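PDB 4N3O: putative D-glycero-D-manno-heptose 7-phosphate kinase from Campylobacter jejuni subsp. jejuni, which catalyses the ATP-dependent phosphorylation of D-glycero-alpha-D-manno-heptose 7-phosphate at C-1, a step in making the GDP-heptose used for capsule polysaccharide. Local coordinates for residues S114-S119 against G301-F306. Sequence-based numbering, arbitrary orientation.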
loop_
_atom_site.group_PDB
_atom_site.type_symbol
_atom_site.label_atom_id
_atom_site.label_comp_id
_atom_site.label_asym_id
_atom_site.label_seq_id
_atom_site.Cartn_x
_atom_site.Cartn_y
_atom_site.Cartn_z
ATOM N N SER A 114 12.766 -5.118 -12.902
ATOM C CA SER A 114 11.935 -3.916 -12.812
ATOM C C SER A 114 12.792 -2.625 -12.716
ATOM O O SER A 114 13.946 -2.651 -12.256
ATOM C CB SER A 114 10.989 -4.050 -11.613
ATOM O OG SER A 114 10.315 -5.307 -11.638
ATOM N N GLY A 115 12.233 -1.509 -13.179
ATOM C CA GLY A 115 12.944 -0.220 -13.167
ATOM C C GLY A 115 12.457 0.679 -12.049
ATOM O O GLY A 115 12.138 1.853 -12.274
ATOM N N LEU A 116 12.438 0.124 -10.840
ATOM C CA LEU A 116 11.941 0.826 -9.663
ATOM C C LEU A 116 12.989 1.044 -8.572
ATOM O O LEU A 116 12.629 1.268 -7.428
ATOM C CB LEU A 116 10.758 0.036 -9.076
ATOM C CG LEU A 116 9.577 -0.195 -10.018
ATOM C CD1 LEU A 116 8.506 -1.062 -9.378
ATOM C CD2 LEU A 116 8.993 1.141 -10.435
ATOM N N GLY A 117 14.271 0.973 -8.924
ATOM C CA GLY A 117 15.366 1.179 -7.960
ATOM C C GLY A 117 15.701 -0.056 -7.152
ATOM O O GLY A 117 16.211 0.039 -6.033
ATOM N N GLY A 118 15.401 -1.214 -7.724
ATOM C CA GLY A 118 15.609 -2.517 -7.077
ATOM C C GLY A 118 16.956 -2.806 -6.431
ATOM O O GLY A 118 16.998 -3.333 -5.317
ATOM N N SER A 119 18.055 -2.455 -7.099
ATOM C CA SER A 119 19.399 -2.759 -6.566
ATOM C C SER A 119 19.822 -1.873 -5.400
ATOM O O SER A 119 20.402 -2.345 -4.421
ATOM C CB SER A 119 20.435 -2.651 -7.668
ATOM O OG SER A 119 20.097 -3.505 -8.745
ATOM N N GLY A 301 11.451 -7.128 -16.939
ATOM C CA GLY A 301 10.136 -6.915 -16.338
ATOM C C GLY A 301 9.759 -5.443 -16.393
ATOM O O GLY A 301 9.759 -4.750 -15.377
ATOM N N GLY A 302 9.436 -4.962 -17.589
ATOM C CA GLY A 302 9.077 -3.562 -17.773
ATOM C C GLY A 302 7.704 -3.213 -17.231
ATOM O O GLY A 302 6.890 -4.093 -16.939
ATOM N N PHE A 303 7.444 -1.919 -17.102
ATOM C CA PHE A 303 6.154 -1.470 -16.622
ATOM C C PHE A 303 5.742 -0.189 -17.300
ATOM O O PHE A 303 6.559 0.496 -17.922
ATOM C CB PHE A 303 6.170 -1.248 -15.118
ATOM C CG PHE A 303 7.037 -0.117 -14.681
ATOM C CD1 PHE A 303 8.398 -0.309 -14.460
ATOM C CD2 PHE A 303 6.497 1.145 -14.464
ATOM C CE1 PHE A 303 9.197 0.735 -14.038
ATOM C CE2 PHE A 303 7.300 2.198 -14.040
ATOM C CZ PHE A 303 8.650 1.987 -13.823
HETATM N N MSE A 304 4.451 0.102 -17.207
HETATM C CA MSE A 304 3.922 1.328 -17.755
HETATM C C MSE A 304 3.265 1.968 -16.589
HETATM O O MSE A 304 2.764 1.289 -15.712
HETATM C CB MSE A 304 2.962 1.085 -18.908
HETATM C CG MSE A 304 3.762 0.961 -20.197
HETATM SE SE MSE A 304 2.605 0.559 -21.730
HETATM C CE MSE A 304 2.962 2.254 -22.660
ATOM N N PHE A 305 3.278 3.286 -16.573
ATOM C CA PHE A 305 2.701 4.062 -15.510
ATOM C C PHE A 305 1.771 5.029 -16.204
ATOM O O PHE A 305 2.188 5.736 -17.113
ATOM C CB PHE A 305 3.845 4.752 -14.777
ATOM C CG PHE A 305 3.422 5.715 -13.746
ATOM C CD1 PHE A 305 2.629 5.309 -12.686
ATOM C CD2 PHE A 305 3.894 7.007 -13.768
ATOM C CE1 PHE A 305 2.257 6.201 -11.698
ATOM C CE2 PHE A 305 3.527 7.911 -12.781
ATOM C CZ PHE A 305 2.707 7.508 -11.747
ATOM N N PHE A 306 0.497 5.020 -15.830
ATOM C CA PHE A 306 -0.489 5.895 -16.486
ATOM C C PHE A 306 -1.149 6.913 -15.575
ATOM O O PHE A 306 -1.229 6.738 -14.361
ATOM C CB PHE A 306 -1.647 5.076 -17.083
ATOM C CG PHE A 306 -1.235 4.026 -18.069
ATOM C CD1 PHE A 306 -0.906 4.366 -19.362
ATOM C CD2 PHE A 306 -1.254 2.688 -17.721
ATOM C CE1 PHE A 306 -0.559 3.400 -20.282
ATOM C CE2 PHE A 306 -0.905 1.710 -18.642
ATOM C CZ PHE A 306 -0.556 2.069 -19.926
#
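An interdomain contact of the GHMP kinase fold brings L116 and G115, in the glycine-rich phosphate-binding loop of the N-terminal domain, against F303 at the start of strand 303-308 in the C-terminal domain. The loop, 114-119, runs into helix 118-134, with G117 at the N-cap position of that helix; by similarity its residues bind ATP, and S119 also binds magnesium. The contact is small, burying 178 Å² over both sides, and it involves only the first half of the segment, S114 to L116. Its apolar part is a leucine-phenylalanine pair. Only one methyl branch of L116 comes close to the ring, CD2 standing 3.5 Å from F303 CZ, and it approaches obliquely. F303 CB points toward the loop; chi1 of 67° places CG between the backbone N and the carbonyl carbon, and the ring's far end, CE1 and CZ, is turned to the loop. That same end meets the G115 backbone: G115 O lies near the ring plane, 3.6 Å from F303 CE1, and G115 CA is also at the ring edge, in plane. The ring therefore offers its rim, rather than a face, to the glycine. F206 on strand 202-206 and L13 on strand 6-21 also pack on L116, while F303 touches L15 and L204, so the pair belongs to an apolar seam shared by both domains. L116 also forms a backbone hydrogen bond with R14, the probable transition-state stabiliser. Beside the seam, S114 and G301 approach through main chain, their CA atoms 5.0 Å apart. S114 OG is hydrogen-bonded to P111 O, and the link to G301 is instead a CA-H...O contact, S114 CA to G301 O at 3.5 Å with 153° at the hydrogen.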